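PDB 6ZB6: glutathione transferase, which probably conjugates glutathione to herbicides and other electrophilic xenobiotics, as a plant phi-class transferase linked to detoxification and herbicide resistance. Local coordinates for residues E23-D28 with R77-G82. Sequence-based numbering, arbitrary orientation.
Sequences EEVGAD and RKYKTG
Ala27 sets its methyl group squarely over one face of the Tyr79 ring. Ala27 CB stands 3.5 Å from the centroid of the Tyr79 ring and 6° off the ring normal, a CH-pi contact. The closest ring atom is CE2 of Tyr79, 3.6 Å from Ala27 CB, but all six ring carbons lie at similar range.

The opposite face of the ring is covered by Lys78, whose CG lies over the centre. The Lys78 chain is nearly extended, with CG anti to the backbone N (chi1 -178°) and the later torsions also close to anti. It runs alongside the ring. This brings Lys78 NZ to Tyr79 OH, to which it donates a hydrogen bond of 3.0 Å. The ring is thus held between a methyl group and an alkyl chain and tied at its hydroxyl. Lys78 NZ also makes a salt bridge with Asp60.

Val25 packs at the root of the tyrosine. Val25 CG2 meets Tyr79 CB at 3.6 Å and comes at the ring obliquely. The two side chains cross at about a right angle. Thr81 lies at the margin, poorly ordered. Thr81 OG1 donates a hydrogen bond of 3.3 Å to Tyr79 O, in the carbonyl plane. No hydrogen bond joins the two segments, so the contact is apolar packing.

Gly26 closes helix 13-24 with a Schellman motif, and the chain turns there towards strand 29-32. Tyr79 follows the end of helix 68-78. The contact therefore joins the C-terminal ends of two helices of the thioredoxin-like N-terminal domain. Val25 also packs on Val75 and Leu76 of helix 68-78, while Tyr79 reaches Val4 of strand 4-7.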
ATOM      1  N   GLU A  23      -3.877   2.437 -11.687  1.00 21.92           N
ATOM      2  CA  GLU A  23      -5.058   1.762 -12.201  1.00 19.90           C
ATOM      3  C   GLU A  23      -6.324   2.527 -11.853  1.00 21.48           C
ATOM      4  O   GLU A  23      -7.284   2.508 -12.627  1.00 24.64           O
ATOM      5  CB  GLU A  23      -5.127   0.333 -11.659  1.00 15.87           C
ATOM      6  CG  GLU A  23      -4.131  -0.597 -12.310  1.00 24.03           C
ATOM      7  CD  GLU A  23      -4.487  -0.915 -13.744  1.00 27.76           C
ATOM      8  OE1 GLU A  23      -5.678  -0.800 -14.107  1.00 33.03           O
ATOM      9  OE2 GLU A  23      -3.570  -1.283 -14.513  1.00 35.11           O
ATOM     10  N   GLU A  24      -6.345   3.206 -10.702  1.00 19.00           N
ATOM     11  CA  GLU A  24      -7.541   3.941 -10.308  1.00 21.39           C
ATOM     12  C   GLU A  24      -7.872   5.045 -11.307  1.00 29.35           C
ATOM     13  O   GLU A  24      -9.048   5.315 -11.573  1.00 26.59           O
ATOM     14  CB  GLU A  24      -7.373   4.520  -8.900  1.00 20.07           C
ATOM     15  CG  GLU A  24      -7.534   3.473  -7.774  1.00 25.32           C
ATOM     16  CD  GLU A  24      -8.986   3.067  -7.496  1.00 30.82           C
ATOM     17  OE1 GLU A  24      -9.923   3.789  -7.895  1.00 31.43           O
ATOM     18  OE2 GLU A  24      -9.196   2.016  -6.849  1.00 26.93           O
ATOM     19  N   VAL A  25      -6.848   5.686 -11.882  1.00 26.18           N
ATOM     20  CA  VAL A  25      -7.068   6.745 -12.859  1.00 27.30           C
ATOM     21  C   VAL A  25      -6.948   6.250 -14.294  1.00 30.52           C
ATOM     22  O   VAL A  25      -7.079   7.049 -15.236  1.00 33.49           O
ATOM     23  CB  VAL A  25      -6.114   7.930 -12.608  1.00 28.39           C
ATOM     24  CG1 VAL A  25      -6.291   8.430 -11.181  1.00 33.08           C
ATOM     25  CG2 VAL A  25      -4.647   7.534 -12.878  1.00 25.67           C
ATOM     26  N   GLY A  26      -6.704   4.961 -14.493  1.00 28.13           N
ATOM     27  CA  GLY A  26      -6.704   4.407 -15.833  1.00 30.48           C
ATOM     28  C   GLY A  26      -5.560   4.882 -16.700  1.00 30.78           C
ATOM     29  O   GLY A  26      -5.715   4.973 -17.917  1.00 28.33           O
ATOM     30  N   ALA A  27      -4.408   5.168 -16.104  1.00 25.99           N
ATOM     31  CA  ALA A  27      -3.250   5.647 -16.847  1.00 27.99           C
ATOM     32  C   ALA A  27      -2.429   4.474 -17.354  1.00 30.34           C
ATOM     33  O   ALA A  27      -2.270   3.471 -16.659  1.00 28.56           O
ATOM     34  CB  ALA A  27      -2.376   6.543 -15.968  1.00 27.31           C
ATOM     35  N   ASP A  28      -1.901   4.611 -18.567  1.00 31.20           N
ATOM     36  CA  ASP A  28      -0.942   3.642 -19.077  1.00 30.06           C
ATOM     37  C   ASP A  28       0.362   3.731 -18.291  1.00 31.46           C
ATOM     38  O   ASP A  28       0.764   4.805 -17.829  1.00 27.93           O
ATOM     39  CB  ASP A  28      -0.666   3.883 -20.562  1.00 29.66           C
ATOM     40  CG  ASP A  28      -1.832   3.495 -21.453  1.00 29.58           C
ATOM     41  OD1 ASP A  28      -2.923   3.151 -20.936  1.00 27.71           O
ATOM     42  OD2 ASP A  28      -1.650   3.542 -22.686  1.00 33.29           O
ATOM     43  N   ARG A  77      -2.671  13.601  -9.414  1.00 23.80           N
ATOM     44  CA  ARG A  77      -2.839  14.971  -9.883  1.00 23.62           C
ATOM     45  C   ARG A  77      -2.684  15.066 -11.391  1.00 25.60           C
ATOM     46  O   ARG A  77      -3.493  15.722 -12.062  1.00 28.50           O
ATOM     47  CB  ARG A  77      -1.836  15.887  -9.178  1.00 28.26           C
ATOM     48  CG  ARG A  77      -2.138  16.106  -7.708  1.00 25.01           C
ATOM     49  CD  ARG A  77      -0.943  16.726  -6.985  1.00 24.80           C
ATOM     50  NE  ARG A  77      -1.198  16.766  -5.551  1.00 28.47           N
ATOM     51  CZ  ARG A  77      -0.258  16.718  -4.612  1.00 29.67           C
ATOM     52  NH1 ARG A  77       1.024  16.650  -4.954  1.00 23.02           N
ATOM     53  NH2 ARG A  77      -0.605  16.748  -3.328  1.00 27.98           N
ATOM     54  N   LYS A  78      -1.660  14.414 -11.942  1.00 26.58           N
ATOM     55  CA  LYS A  78      -1.437  14.479 -13.384  1.00 26.77           C
ATOM     56  C   LYS A  78      -2.652  13.974 -14.149  1.00 31.13           C
ATOM     57  O   LYS A  78      -3.103  14.609 -15.108  1.00 28.80           O
ATOM     58  CB  LYS A  78      -0.195  13.671 -13.766  1.00 29.37           C
ATOM     59  CG  LYS A  78       0.131  13.738 -15.261  1.00 33.20           C
ATOM     60  CD  LYS A  78       1.233  12.772 -15.638  1.00 37.13           C
ATOM     61  CE  LYS A  78       1.648  12.971 -17.082  1.00 43.30           C
ATOM     62  NZ  LYS A  78       2.253  11.737 -17.616  1.00 48.25           N
ATOM     63  N   TYR A  79      -3.219  12.845 -13.720  1.00 23.90           N
ATOM     64  CA  TYR A  79      -4.308  12.215 -14.451  1.00 29.33           C
ATOM     65  C   TYR A  79      -5.675  12.547 -13.878  1.00 33.16           C
ATOM     66  O   TYR A  79      -6.637  11.834 -14.167  1.00 42.33           O
ATOM     67  CB  TYR A  79      -4.103  10.699 -14.495  1.00 25.68           C
ATOM     68  CG  TYR A  79      -2.852  10.317 -15.248  1.00 28.67           C
ATOM     69  CD1 TYR A  79      -2.819  10.339 -16.637  1.00 32.75           C
ATOM     70  CD2 TYR A  79      -1.698   9.954 -14.569  1.00 25.14           C
ATOM     71  CE1 TYR A  79      -1.669   9.997 -17.326  1.00 38.99           C
ATOM     72  CE2 TYR A  79      -0.550   9.610 -15.245  1.00 33.39           C
ATOM     73  CZ  TYR A  79      -0.537   9.632 -16.619  1.00 42.07           C
ATOM     74  OH  TYR A  79       0.620   9.293 -17.282  1.00 47.26           O
ATOM     75  N   LYS A  80      -5.779  13.617 -13.086  1.00 35.70           N
ATOM     76  CA  LYS A  80      -7.019  13.984 -12.405  1.00 41.31           C
ATOM     77  C   LYS A  80      -8.199  13.882 -13.362  1.00 54.23           C
ATOM     78  O   LYS A  80      -8.270  14.621 -14.351  1.00 45.23           O
ATOM     79  CB  LYS A  80      -6.911  15.391 -11.804  1.00 45.64           C
ATOM     80  CG  LYS A  80      -8.163  15.861 -11.074  1.00 52.11           C
ATOM     81  CD  LYS A  80      -8.481  14.992  -9.853  1.00 58.10           C
ATOM     82  CE  LYS A  80      -9.756  15.459  -9.144  1.00 57.48           C
ATOM     83  NZ  LYS A  80     -11.007  15.204  -9.927  1.00 50.16           N
ATOM     84  N   THR A  81      -9.100  12.933 -13.081  1.00 74.73           N
ATOM     85  CA  THR A  81     -10.124  12.526 -14.039  1.00 86.56           C
ATOM     86  C   THR A  81     -11.340  13.439 -13.979  1.00 90.48           C
ATOM     87  O   THR A  81     -11.816  13.922 -15.010  1.00 95.69           O
ATOM     88  CB  THR A  81     -10.560  11.076 -13.773  1.00 87.87           C
ATOM     89  OG1 THR A  81      -9.426  10.200 -13.802  1.00 87.06           O
ATOM     90  CG2 THR A  81     -11.558  10.629 -14.828  1.00 86.02           C
ATOM     91  N   GLY A  82     -11.857  13.681 -12.777  1.00 87.48           N
ATOM     92  CA  GLY A  82     -13.198  14.205 -12.616  1.00 88.88           C
ATOM     93  C   GLY A  82     -14.136  13.090 -12.199  1.00 87.06           C
ATOM     94  O   GLY A  82     -15.000  13.276 -11.334  1.00 85.33           O
TER